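Cell wall surface anchor protein (Streptococcus agalactiae, PDB 4Z1P) probably mediates bacterial adhesion as a cell wall-anchored surface adhesin of the antigen I/II family. Local coordinates at residues Ser39-Ile44 against Ile161-Gly166; Val33-Phe38 against Gly134-Tyr139; Lys53-Val58 against Trp118-Pro123. All coordinates share one frame; numbering follows the deposited sequence.

From the N terminus, strand 29-36 supplies the first half of interaction 2, and the chain runs directly on into Ser39-Ile44, the first half of interaction 1. Strand 55-61 then opens interaction 3, which Trp118-Pro123 closes first, within the spans of both others. Gly134-Tyr139 next closes interaction 2, and the hairpin turn at Ile161-Gly166 closes interaction 1, so that interactions 1 and 2 cross. Interactions 2 and 3 pair strands in the two facing sheets of one sandwich, meeting where Tyr139 packs on Phe57 and Trp118. Interaction 1 covers one end: Phe163 there packs against Phe55 of interaction 3, and Ser39 N binds Asp136 of interaction 2.

Interaction 1. Residues Ser39-Ile44 against Ile161-Gly166; sequences SQYKGI and IDFGNG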
ATOM      1  N   SER A  39      24.959  12.165  15.752  1.00 11.91           N
ATOM      2  CA  SER A  39      25.083  13.412  16.570  1.00 13.20           C
ATOM      3  C   SER A  39      25.691  13.144  17.938  1.00 14.45           C
ATOM      4  O   SER A  39      26.443  13.980  18.482  1.00 14.59           O
ATOM      5  CB  SER A  39      23.748  14.105  16.726  1.00 14.59           C
ATOM      6  OG  SER A  39      22.842  13.269  17.359  1.00 13.91           O
ATOM      7  N   GLN A  40      25.535  11.900  18.374  1.00 15.33           N
ATOM      8  CA  GLN A  40      26.092  11.413  19.662  1.00 15.81           C
ATOM      9  C   GLN A  40      27.609  11.326  19.701  1.00 17.73           C
ATOM     10  O   GLN A  40      28.247  11.297  20.784  1.00 15.82           O
ATOM     11  CB  GLN A  40      25.345  10.123  20.084  1.00 14.98           C
ATOM     12  CG  GLN A  40      25.707   8.818  19.347  1.00 14.79           C
ATOM     13  CD  GLN A  40      24.883   8.594  18.094  1.00 16.32           C
ATOM     14  OE1 GLN A  40      24.273   9.531  17.556  1.00 17.11           O
ATOM     15  NE2 GLN A  40      24.831   7.320  17.632  1.00 16.21           N
ATOM     16  N   TYR A  41      28.242  11.299  18.519  1.00 14.21           N
ATOM     17  CA  TYR A  41      29.641  11.204  18.456  1.00 14.76           C
ATOM     18  C   TYR A  41      30.357  12.536  18.244  1.00 15.14           C
ATOM     19  O   TYR A  41      31.600  12.570  18.092  1.00 15.54           O
ATOM     20  CB  TYR A  41      30.021  10.253  17.299  1.00 12.75           C
ATOM     21  CG  TYR A  41      29.436   8.892  17.455  1.00 14.01           C
ATOM     22  CD1 TYR A  41      29.754   8.087  18.567  1.00 12.69           C
ATOM     23  CD2 TYR A  41      28.543   8.350  16.510  1.00 12.55           C
ATOM     24  CE1 TYR A  41      29.198   6.807  18.696  1.00 14.50           C
ATOM     25  CE2 TYR A  41      27.976   7.059  16.677  1.00 13.81           C
ATOM     26  CZ  TYR A  41      28.288   6.297  17.782  1.00 12.91           C
ATOM     27  OH  TYR A  41      27.752   5.007  17.933  1.00 12.81           O
ATOM     28  N   LYS A  42      29.613  13.625  18.249  1.00 15.34           N
ATOM     29  CA  LYS A  42      30.176  14.884  17.914  1.00 17.97           C
ATOM     30  C   LYS A  42      31.327  15.173  18.832  1.00 19.93           C
ATOM     31  O   LYS A  42      31.154  15.131  20.029  1.00 20.93           O
ATOM     32  CB  LYS A  42      29.176  16.019  17.955  1.00 19.81           C
ATOM     33  CG  LYS A  42      29.777  17.308  17.391  1.00 23.11           C
ATOM     34  CD  LYS A  42      28.734  18.378  17.068  1.00 24.11           C
ATOM     35  CE  LYS A  42      29.455  19.592  16.481  1.00 27.31           C
ATOM     36  NZ  LYS A  42      28.501  20.531  15.817  1.00 27.24           N
ATOM     37  N   GLY A  43      32.503  15.412  18.265  1.00 23.99           N
ATOM     38  CA  GLY A  43      33.702  15.718  19.087  1.00 26.89           C
ATOM     39  C   GLY A  43      34.417  14.557  19.744  1.00 30.12           C
ATOM     40  O   GLY A  43      35.406  14.777  20.454  1.00 29.17           O
ATOM     41  N   ILE A  44      33.962  13.332  19.486  1.00 25.91           N
ATOM     42  CA  ILE A  44      34.653  12.123  19.949  1.00 28.16           C
ATOM     43  C   ILE A  44      36.080  12.081  19.478  1.00 28.12           C
ATOM     44  O   ILE A  44      36.397  12.639  18.387  1.00 24.37           O
ATOM     45  CB  ILE A  44      33.867  10.879  19.429  1.00 33.32           C
ATOM     46  CG1 ILE A  44      34.163   9.626  20.226  1.00 37.16           C
ATOM     47  CG2 ILE A  44      34.064  10.576  17.935  1.00 28.49           C
ATOM     48  CD1 ILE A  44      33.236   8.491  19.833  1.00 36.99           C
ATOM     49  N   ILE A 161      25.836   0.085  12.585  1.00 10.19           N
ATOM     50  CA  ILE A 161      27.050  -0.423  13.247  1.00 11.67           C
ATOM     51  C   ILE A 161      28.077   0.651  13.172  1.00 13.47           C
ATOM     52  O   ILE A 161      28.464   1.079  12.038  1.00 12.29           O
ATOM     53  CB  ILE A 161      27.553  -1.708  12.623  1.00 11.58           C
ATOM     54  CG1 ILE A 161      26.462  -2.708  12.620  1.00 12.99           C
ATOM     55  CG2 ILE A 161      28.811  -2.200  13.351  1.00 13.32           C
ATOM     56  CD1 ILE A 161      26.833  -3.933  11.804  1.00 17.40           C
ATOM     57  N   ASP A 162      28.418   1.188  14.337  1.00 11.53           N
ATOM     58  CA  ASP A 162      29.328   2.308  14.459  1.00 12.85           C
ATOM     59  C   ASP A 162      30.566   1.785  15.155  1.00 13.14           C
ATOM     60  O   ASP A 162      30.486   1.329  16.310  1.00 12.50           O
ATOM     61  CB  ASP A 162      28.735   3.406  15.342  1.00 14.70           C
ATOM     62  CG  ASP A 162      27.366   3.839  14.938  1.00 15.01           C
ATOM     63  OD1 ASP A 162      27.053   3.831  13.692  1.00 14.07           O
ATOM     64  OD2 ASP A 162      26.573   4.152  15.854  1.00 14.53           O
ATOM     65  N   PHE A 163      31.715   1.905  14.530  1.00 13.37           N
ATOM     66  CA  PHE A 163      32.994   1.441  15.117  1.00 14.33           C
ATOM     67  C   PHE A 163      32.902  -0.013  15.627  1.00 15.27           C
ATOM     68  O   PHE A 163      33.469  -0.368  16.711  1.00 14.57           O
ATOM     69  CB  PHE A 163      33.435   2.365  16.313  1.00 14.79           C
ATOM     70  CG  PHE A 163      33.270   3.853  16.134  1.00 13.23           C
ATOM     71  CD1 PHE A 163      34.258   4.608  15.499  1.00 13.73           C
ATOM     72  CD2 PHE A 163      32.171   4.518  16.618  1.00 15.21           C
ATOM     73  CE1 PHE A 163      34.161   5.964  15.368  1.00 15.05           C
ATOM     74  CE2 PHE A 163      32.059   5.880  16.510  1.00 13.08           C
ATOM     75  CZ  PHE A 163      33.069   6.610  15.887  1.00 14.71           C
ATOM     76  N   GLY A 164      32.094  -0.835  14.950  1.00 13.79           N
ATOM     77  CA  GLY A 164      31.913  -2.233  15.352  1.00 15.18           C
ATOM     78  C   GLY A 164      30.838  -2.497  16.428  1.00 15.62           C
ATOM     79  O   GLY A 164      30.565  -3.644  16.765  1.00 14.68           O
ATOM     80  N   ASN A 165      30.217  -1.439  16.922  1.00 15.45           N
ATOM     81  CA  ASN A 165      29.106  -1.585  17.832  1.00 15.32           C
ATOM     82  C   ASN A 165      27.774  -1.482  17.125  1.00 15.78           C
ATOM     83  O   ASN A 165      27.519  -0.497  16.356  1.00 16.10           O
ATOM     84  CB  ASN A 165      29.153  -0.515  18.897  1.00 18.80           C
ATOM     85  CG  ASN A 165      30.501  -0.429  19.569  1.00 21.20           C
ATOM     86  OD1 ASN A 165      31.081  -1.440  19.903  1.00 20.97           O
ATOM     87  ND2 ASN A 165      31.034   0.785  19.701  1.00 23.81           N
ATOM     88  N   GLY A 166      26.904  -2.473  17.376  1.00 13.46           N
ATOM     89  CA  GLY A 166      25.582  -2.504  16.768  1.00 13.48           C
ATOM     90  C   GLY A 166      24.421  -1.875  17.502  1.00 15.18           C
ATOM     91  O   GLY A 166      24.284  -2.035  18.720  1.00 14.62           O
TER
HETATM   92  O   HOH W   1      29.299   3.261  19.350  1.00 17.41           O
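Asp162 and Phe163, at the tight turn of the hairpin formed by strands 153-162 and 165-177, receive the ring of Tyr41 from the loop that follows strand 29-36. The phenol hydroxyl does the polar work: Tyr41 OH donates a short bond of 2.5 Å to Asp162 OD2, which it meets on the anti side, 23° out of the carboxylate plane. The carboxylate stands almost perpendicular to the ring and lies at its edge. Its other oxygen, OD1, is bound by Gln160, so both oxygens have a donor and the group is held against rotation. Tyr41 OH also accepts a bond from a water 2.7 Å away, and this water in turn takes the amide of Asn165 ND2 at 3.0 Å, linking the phenol to the far side of the turn.

The turn itself is type I', the usual two-residue connection of a tight beta hairpin: Asp162 and Asn165 exchange both backbone bonds, while Phe163 and Gly164 occupy the positive-phi positions. With CG beside its backbone N (chi1 -42°), Phe163 swings its ring from the turn toward Tyr41 and presents an edge to it in a T-shaped stack with centroids 5.2 Å apart. CE2 of Phe163 sits over the centre of the Tyr41 ring, 3.7 Å from Tyr41 CE1. Gln40 CG covers the opposite face, clamping the phenol between an aromatic edge and an aliphatic methylene. At the end of a type II turn from Tyr41 to Ile44, with Gly43 at its positive-phi position, Ile44 CD1 reaches Phe163 CZ at a looser 4.4 Å. Phe163 also meets Phe55 edge-to-face and touches Tyr127 and Val131 of helix 123-131.

Interaction 2. Residues Val33-Phe38 against Gly134-Tyr139; sequences VAKQNF and GLDITY
Ala34 and Gln36 pair with Tyr139 and Ile137 through four backbone bonds, which satisfy N and O of each of these residues. Of these, Tyr139 N to Ala34 O is the shortest at 2.6 Å, and Gln36 N to Ile137 O is nearly straight at 176°. Lys35 and Thr138 face each other between them as the non-hydrogen-bonded pair; their own backbone groups turn outward, Lys35 to Thr8 and Thr138 to Lys74 on the flanking strands.

Strands 29-36 and 137-145 are the two central, antiparallel strands of a four-stranded sheet, flanked by strands 8-11 and 65-75, one half of the beta sandwich, consistent with the DE-variant immunoglobulin-like fold of antigen I/II C-terminal domains. On its inward face the Gln36 chain runs extended (chi1 176°), carrying OE1 to the hydroxyl of Tyr139. Tyr139 OH donates to Gln36 OE1 at 2.7 Å, from above the amide plane and not along a lone pair, while OE1 lies at the edge of the phenol ring.

Asp136 gathers several donors where strand 29-36 ends and strand 137-145 begins. Phe38 N donates to Asp136 OD1 at 2.8 Å, and Ser39 N binds the same oxygen. The salt bridge from Lys35 NZ reaches Asp136 OD2 at 3.0 Å from above the carboxylate plane. Lys35 NZ also donates to Asn37 OD1 at 3.1 Å; the ammonium between them probably eases the closeness of Asn37 OD1 and Asp136 OD2. The amide nitrogen of Asn37 is taken up by the carbonyl of Pro6, and its backbone N by Gln160. Nearby, the Phe38 ring turns its edge to the backbone, with CD2 3.4 Å from Leu135 O, and CE2 packs on Ile137 CG1 at 3.7 Å. Gly134, ending helix 123-131 in a Schellman motif, brings its CA against Phe38 O.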
ATOM      1  N   VAL A  33      11.712   6.820   5.436  1.00 12.16           N
ATOM      2  CA  VAL A  33      12.741   7.728   5.782  1.00 12.76           C
ATOM      3  C   VAL A  33      13.483   7.157   6.957  1.00 13.53           C
ATOM      4  O   VAL A  33      12.923   6.956   8.045  1.00 13.14           O
ATOM      5  CB  VAL A  33      12.256   9.153   6.108  1.00 14.40           C
ATOM      6  CG1 VAL A  33      13.447  10.048   6.448  1.00 14.28           C
ATOM      7  CG2 VAL A  33      11.404   9.700   5.025  1.00 15.36           C
ATOM      8  N   ALA A  34      14.739   6.845   6.731  1.00 12.79           N
ATOM      9  CA  ALA A  34      15.525   6.199   7.708  1.00 13.02           C
ATOM     10  C   ALA A  34      16.652   7.050   8.087  1.00 14.84           C
ATOM     11  O   ALA A  34      17.294   7.682   7.204  1.00 14.86           O
ATOM     12  CB  ALA A  34      16.042   4.903   7.212  1.00 14.42           C
ATOM     13  N   LYS A  35      16.966   7.021   9.377  1.00 14.75           N
ATOM     14  CA  LYS A  35      18.064   7.816   9.913  1.00 16.15           C
ATOM     15  C   LYS A  35      19.139   7.055  10.620  1.00 14.95           C
ATOM     16  O   LYS A  35      18.879   6.294  11.549  1.00 14.61           O
ATOM     17  CB  LYS A  35      17.562   8.868  10.876  1.00 20.59           C
ATOM     18  CG  LYS A  35      17.079  10.108  10.201  1.00 28.43           C
ATOM     19  CD  LYS A  35      16.895  11.234  11.198  1.00 33.22           C
ATOM     20  CE  LYS A  35      18.219  11.866  11.559  1.00 33.09           C
ATOM     21  NZ  LYS A  35      18.115  12.309  12.977  1.00 37.13           N
ATOM     22  N   GLN A  36      20.353   7.361  10.211  1.00 13.25           N
ATOM     23  CA  GLN A  36      21.597   6.804  10.716  1.00 12.92           C
ATOM     24  C   GLN A  36      22.148   7.927  11.574  1.00 14.76           C
ATOM     25  O   GLN A  36      22.541   9.036  11.049  1.00 12.08           O
ATOM     26  CB  GLN A  36      22.542   6.513   9.537  1.00 13.29           C
ATOM     27  CG  GLN A  36      23.930   6.009   9.930  1.00 14.16           C
ATOM     28  CD  GLN A  36      24.741   5.635   8.693  1.00 14.15           C
ATOM     29  OE1 GLN A  36      24.507   6.156   7.608  1.00 13.65           O
ATOM     30  NE2 GLN A  36      25.670   4.718   8.855  1.00 13.17           N
ATOM     31  N   ASN A  37      22.086   7.731  12.902  1.00 14.13           N
ATOM     32  CA  ASN A  37      22.425   8.804  13.855  1.00 14.84           C
ATOM     33  C   ASN A  37      23.876   8.850  14.248  1.00 12.98           C
ATOM     34  O   ASN A  37      24.447   7.865  14.676  1.00 12.17           O
ATOM     35  CB  ASN A  37      21.533   8.685  15.093  1.00 16.87           C
ATOM     36  CG  ASN A  37      20.136   9.110  14.804  1.00 18.28           C
ATOM     37  OD1 ASN A  37      19.897  10.172  14.240  1.00 22.68           O
ATOM     38  ND2 ASN A  37      19.228   8.272  15.044  1.00 20.29           N
ATOM     39  N   PHE A  38      24.485  10.025  14.060  1.00 12.38           N
ATOM     40  CA  PHE A  38      25.867  10.262  14.466  1.00 12.54           C
ATOM     41  C   PHE A  38      26.020  11.447  15.440  1.00 11.19           C
ATOM     42  O   PHE A  38      27.133  11.691  15.865  1.00 12.35           O
ATOM     43  CB  PHE A  38      26.836  10.495  13.247  1.00 12.76           C
ATOM     44  CG  PHE A  38      27.003   9.315  12.358  1.00 12.11           C
ATOM     45  CD1 PHE A  38      27.311   8.117  12.885  1.00 12.85           C
ATOM     46  CD2 PHE A  38      26.846   9.422  10.936  1.00 12.99           C
ATOM     47  CE1 PHE A  38      27.455   7.000  12.119  1.00 13.12           C
ATOM     48  CE2 PHE A  38      27.034   8.311  10.160  1.00 11.60           C
ATOM     49  CZ  PHE A  38      27.335   7.113  10.727  1.00 12.24           C
ATOM     50  N   GLY A 134      29.170  14.837  14.051  1.00 13.56           N
ATOM     51  CA  GLY A 134      27.861  14.647  14.490  1.00 14.87           C
ATOM     52  C   GLY A 134      26.781  14.845  13.447  1.00 15.33           C
ATOM     53  O   GLY A 134      25.714  15.287  13.791  1.00 15.72           O
ATOM     54  N   LEU A 135      27.046  14.507  12.179  1.00 16.40           N
ATOM     55  CA  LEU A 135      26.088  14.768  11.103  1.00 15.00           C
ATOM     56  C   LEU A 135      25.336  13.478  10.762  1.00 14.75           C
ATOM     57  O   LEU A 135      25.880  12.557  10.176  1.00 15.46           O
ATOM     58  CB  LEU A 135      26.755  15.319   9.804  1.00 16.51           C
ATOM     59  CG  LEU A 135      27.497  16.655  10.015  1.00 17.20           C
ATOM     60  CD1 LEU A 135      28.461  17.068   8.901  1.00 18.92           C
ATOM     61  CD2 LEU A 135      26.497  17.762  10.333  1.00 17.38           C
ATOM     62  N   ASP A 136      24.075  13.443  11.132  1.00 13.81           N
ATOM     63  CA  ASP A 136      23.226  12.274  10.918  1.00 13.34           C
ATOM     64  C   ASP A 136      22.955  12.101   9.365  1.00 12.32           C
ATOM     65  O   ASP A 136      22.914  13.094   8.611  1.00 11.27           O
ATOM     66  CB  ASP A 136      21.900  12.533  11.485  1.00 14.45           C
ATOM     67  CG  ASP A 136      21.910  12.707  13.062  1.00 15.42           C
ATOM     68  OD1 ASP A 136      22.850  12.286  13.687  1.00 15.35           O
ATOM     69  OD2 ASP A 136      20.921  13.264  13.566  1.00 17.58           O
ATOM     70  N   ILE A 137      22.760  10.873   8.944  1.00 10.40           N
ATOM     71  CA  ILE A 137      22.548  10.586   7.510  1.00 10.74           C
ATOM     72  C   ILE A 137      21.097  10.119   7.343  1.00 11.22           C
ATOM     73  O   ILE A 137      20.649   9.228   8.097  1.00 10.56           O
ATOM     74  CB  ILE A 137      23.490   9.443   7.058  1.00 10.40           C
ATOM     75  CG1 ILE A 137      24.967   9.717   7.392  1.00 10.07           C
ATOM     76  CG2 ILE A 137      23.339   9.137   5.594  1.00 10.57           C
ATOM     77  CD1 ILE A 137      25.518  11.076   7.020  1.00 10.55           C
ATOM     78  N   THR A 138      20.373  10.662   6.372  1.00 10.02           N
ATOM     79  CA  THR A 138      19.020  10.287   6.106  1.00  9.90           C
ATOM     80  C   THR A 138      18.898   9.532   4.790  1.00 11.25           C
ATOM     81  O   THR A 138      19.387  10.013   3.714  1.00  9.60           O
ATOM     82  CB  THR A 138      18.113  11.482   6.097  1.00 11.78           C
ATOM     83  OG1 THR A 138      18.137  12.109   7.390  1.00 11.80           O
ATOM     84  CG2 THR A 138      16.709  11.046   5.795  1.00 11.72           C
ATOM     85  N   TYR A 139      18.328   8.331   4.864  1.00 11.32           N
ATOM     86  CA  TYR A 139      18.113   7.523   3.667  1.00 11.20           C
ATOM     87  C   TYR A 139      16.678   7.643   3.277  1.00 11.93           C
ATOM     88  O   TYR A 139      15.786   7.322   4.098  1.00 13.27           O
ATOM     89  CB  TYR A 139      18.509   6.075   3.931  1.00 11.26           C
ATOM     90  CG  TYR A 139      19.932   5.834   4.268  1.00 10.18           C
ATOM     91  CD1 TYR A 139      20.489   6.301   5.455  1.00 11.02           C
ATOM     92  CD2 TYR A 139      20.710   5.069   3.464  1.00 10.34           C
ATOM     93  CE1 TYR A 139      21.775   5.987   5.838  1.00 11.20           C
ATOM     94  CE2 TYR A 139      22.028   4.797   3.763  1.00 10.47           C
ATOM     95  CZ  TYR A 139      22.587   5.237   4.932  1.00 10.61           C
ATOM     96  OH  TYR A 139      23.892   4.988   5.248  1.00 10.84           O
TER

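Interaction 3. Residues Lys53-Val58 against Trp118-Pro123; sequences KGFAFV and WTAKDP
Phe57 and Trp118 form the hydrogen-bonded antiparallel pair of strands 55-61 and 115-120, exchanging two backbone bonds of 2.8 Å: Phe57 N to Trp118 O and Trp118 N to Phe57 O. Their side chains fill the closely packed, inward side. With CG of Phe57 anti to its backbone N (chi1 -169°), the ring edge reaches the indole, CD2 lying 4.1 Å from Trp118 CE3. Tyr139 of the facing sheet stacks on Phe57 and also meets Trp118, closing the sandwich over this pair.

Two residues along, past the non-hydrogen-bonded pair Ala56 and Thr119, Ala120 N donates to Phe55 O at 3.0 Å. A water lies on the same aromatic side, between the rings of Phe55 and Phe57, and donates to both Phe55 O (3.1 Å) and Trp118 O (2.9 Å).

Contacts are sparser on the other face, where Ala56 CB meets Thr119 CG2 at 3.9 Å, and toward the strand end. There Pro123, partly exposed at the start of helix 123-131, touches Gly54 CA through its CB, and its carbonyl lies at the edge of the Phe55 ring. The exposed Lys121-Asp122 turn stays clear of Lys53-Val58: Asp122 N-caps the helix and Lys121 NZ bonds Ser83 O.

No charged pair spans the two segments: cohesion comes from main-chain bonds and hydrocarbon contact, and the water gives the Phe55 and Trp118 carbonyls a second donor beside the N-H.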
ATOM      1  N   LYS A  53      37.030   0.077  12.038  1.00 18.26           N
ATOM      2  CA  LYS A  53      35.892  -0.832  11.907  1.00 17.87           C
ATOM      3  C   LYS A  53      34.730  -0.252  11.065  1.00 16.38           C
ATOM      4  O   LYS A  53      33.766  -0.909  10.727  1.00 16.96           O
ATOM      5  CB  LYS A  53      35.422  -1.234  13.287  1.00 20.58           C
ATOM      6  CG  LYS A  53      36.510  -1.966  14.049  1.00 23.89           C
ATOM      7  CD  LYS A  53      36.050  -2.489  15.390  1.00 27.70           C
ATOM      8  CE  LYS A  53      37.050  -3.510  15.977  1.00 34.11           C
ATOM      9  NZ  LYS A  53      36.294  -4.346  16.966  1.00 40.46           N
ATOM     10  N   GLY A  54      34.781   1.029  10.810  1.00 15.84           N
ATOM     11  CA  GLY A  54      33.842   1.687   9.897  1.00 15.53           C
ATOM     12  C   GLY A  54      32.442   1.933  10.368  1.00 14.13           C
ATOM     13  O   GLY A  54      32.173   1.975  11.569  1.00 12.86           O
ATOM     14  N   PHE A  55      31.548   2.118   9.392  1.00 12.09           N
ATOM     15  CA  PHE A  55      30.208   2.597   9.660  1.00 12.18           C
ATOM     16  C   PHE A  55      29.350   1.899   8.647  1.00 11.93           C
ATOM     17  O   PHE A  55      29.547   2.090   7.404  1.00 12.53           O
ATOM     18  CB  PHE A  55      30.108   4.133   9.530  1.00 12.59           C
ATOM     19  CG  PHE A  55      31.126   4.827  10.368  1.00 12.32           C
ATOM     20  CD1 PHE A  55      30.961   4.917  11.743  1.00 13.67           C
ATOM     21  CD2 PHE A  55      32.315   5.180   9.826  1.00 12.69           C
ATOM     22  CE1 PHE A  55      31.989   5.445  12.534  1.00 14.22           C
ATOM     23  CE2 PHE A  55      33.350   5.748  10.580  1.00 14.60           C
ATOM     24  CZ  PHE A  55      33.210   5.856  11.971  1.00 14.66           C
ATOM     25  N   ALA A  56      28.419   1.097   9.174  1.00 10.65           N
ATOM     26  CA  ALA A  56      27.487   0.363   8.320  1.00 10.78           C
ATOM     27  C   ALA A  56      26.084   0.671   8.684  1.00 11.16           C
ATOM     28  O   ALA A  56      25.808   0.916   9.866  1.00 12.03           O
ATOM     29  CB  ALA A  56      27.682  -1.109   8.480  1.00 10.41           C
ATOM     30  N   PHE A  57      25.204   0.751   7.673  1.00  9.81           N
ATOM     31  CA  PHE A  57      23.783   0.944   7.868  1.00 10.77           C
ATOM     32  C   PHE A  57      23.053  -0.190   7.174  1.00 10.74           C
ATOM     33  O   PHE A  57      23.329  -0.489   5.991  1.00 10.07           O
ATOM     34  CB  PHE A  57      23.334   2.260   7.199  1.00 12.00           C
ATOM     35  CG  PHE A  57      21.941   2.674   7.580  1.00 11.71           C
ATOM     36  CD1 PHE A  57      21.687   3.048   8.898  1.00 12.20           C
ATOM     37  CD2 PHE A  57      20.876   2.625   6.668  1.00 13.11           C
ATOM     38  CE1 PHE A  57      20.444   3.408   9.306  1.00 12.75           C
ATOM     39  CE2 PHE A  57      19.590   2.943   7.088  1.00 13.08           C
ATOM     40  CZ  PHE A  57      19.394   3.349   8.403  1.00 13.05           C
ATOM     41  N   VAL A  58      22.111  -0.811   7.884  1.00  9.66           N
ATOM     42  CA  VAL A  58      21.390  -1.930   7.384  1.00 10.09           C
ATOM     43  C   VAL A  58      19.954  -1.642   7.296  1.00 10.82           C
ATOM     44  O   VAL A  58      19.359  -1.262   8.307  1.00 11.28           O
ATOM     45  CB  VAL A  58      21.577  -3.225   8.299  1.00 10.49           C
ATOM     46  CG1 VAL A  58      20.667  -4.366   7.823  1.00 11.26           C
ATOM     47  CG2 VAL A  58      23.047  -3.630   8.287  1.00 11.73           C
ATOM     48  N   TRP A 118      24.715  -0.384   3.611  1.00  9.28           N
ATOM     49  CA  TRP A 118      25.562   0.696   3.059  1.00  9.18           C
ATOM     50  C   TRP A 118      26.698   0.856   4.013  1.00  9.52           C
ATOM     51  O   TRP A 118      26.466   1.013   5.221  1.00  9.30           O
ATOM     52  CB  TRP A 118      24.766   2.019   2.973  1.00  9.04           C
ATOM     53  CG  TRP A 118      23.719   2.055   1.940  1.00  9.24           C
ATOM     54  CD1 TRP A 118      23.857   2.527   0.635  1.00  9.61           C
ATOM     55  CD2 TRP A 118      22.400   1.563   2.034  1.00  8.79           C
ATOM     56  NE1 TRP A 118      22.695   2.386  -0.032  1.00  9.43           N
ATOM     57  CE2 TRP A 118      21.783   1.768   0.779  1.00  9.19           C
ATOM     58  CE3 TRP A 118      21.683   0.949   3.043  1.00  9.32           C
ATOM     59  CZ2 TRP A 118      20.470   1.434   0.535  1.00  9.23           C
ATOM     60  CZ3 TRP A 118      20.368   0.659   2.830  1.00  9.44           C
ATOM     61  CH2 TRP A 118      19.783   0.852   1.562  1.00  9.80           C
ATOM     62  N   THR A 119      27.910   0.757   3.536  1.00 10.98           N
ATOM     63  CA  THR A 119      29.121   0.907   4.301  1.00 11.37           C
ATOM     64  C   THR A 119      29.998   2.037   3.810  1.00 11.56           C
ATOM     65  O   THR A 119      30.085   2.332   2.533  1.00 12.48           O
ATOM     66  CB  THR A 119      29.959  -0.402   4.194  1.00 13.13           C
ATOM     67  OG1 THR A 119      30.084  -0.759   2.852  1.00 14.74           O
ATOM     68  CG2 THR A 119      29.297  -1.526   4.937  1.00 14.70           C
ATOM     69  N   ALA A 120      30.644   2.735   4.735  1.00 10.52           N
ATOM     70  CA  ALA A 120      31.540   3.760   4.371  1.00 10.88           C
ATOM     71  C   ALA A 120      32.735   3.235   3.609  1.00 11.05           C
ATOM     72  O   ALA A 120      33.453   2.382   4.081  1.00 11.01           O
ATOM     73  CB  ALA A 120      31.969   4.612   5.555  1.00 11.94           C
ATOM     74  N   LYS A 121      32.979   3.777   2.424  1.00 11.09           N
ATOM     75  CA  LYS A 121      34.060   3.259   1.549  1.00 12.05           C
ATOM     76  C   LYS A 121      35.396   3.660   2.142  1.00 13.57           C
ATOM     77  O   LYS A 121      36.362   2.897   2.090  1.00 14.02           O
ATOM     78  CB  LYS A 121      33.928   3.842   0.104  1.00 12.09           C
ATOM     79  CG  LYS A 121      32.715   3.421  -0.673  1.00 13.60           C
ATOM     80  CD  LYS A 121      32.718   4.065  -2.110  1.00 14.93           C
ATOM     81  CE  LYS A 121      31.533   3.599  -2.896  1.00 15.43           C
ATOM     82  NZ  LYS A 121      31.268   4.388  -4.154  1.00 16.90           N
ATOM     83  N   ASP A 122      35.464   4.832   2.734  1.00 13.85           N
ATOM     84  CA  ASP A 122      36.710   5.297   3.327  1.00 16.69           C
ATOM     85  C   ASP A 122      36.394   5.699   4.767  1.00 15.49           C
ATOM     86  O   ASP A 122      35.963   6.817   5.005  1.00 14.36           O
ATOM     87  CB  ASP A 122      37.239   6.505   2.584  1.00 18.48           C
ATOM     88  CG  ASP A 122      38.580   6.993   3.137  1.00 20.68           C
ATOM     89  OD1 ASP A 122      38.887   6.775   4.328  1.00 17.03           O
ATOM     90  OD2 ASP A 122      39.250   7.672   2.361  1.00 20.90           O
ATOM     91  N   PRO A 123      36.592   4.774   5.704  1.00 16.74           N
ATOM     92  CA  PRO A 123      36.027   5.015   7.099  1.00 16.64           C
ATOM     93  C   PRO A 123      36.672   6.229   7.769  1.00 16.60           C
ATOM     94  O   PRO A 123      35.992   7.047   8.362  1.00 15.40           O
ATOM     95  CB  PRO A 123      36.356   3.774   7.829  1.00 17.58           C
ATOM     96  CG  PRO A 123      36.703   2.775   6.819  1.00 18.90           C
ATOM     97  CD  PRO A 123      36.947   3.382   5.476  1.00 16.34           C
TER
HETATM   98  O   HOH W   2      27.011   3.629   6.373  1.00 17.19           O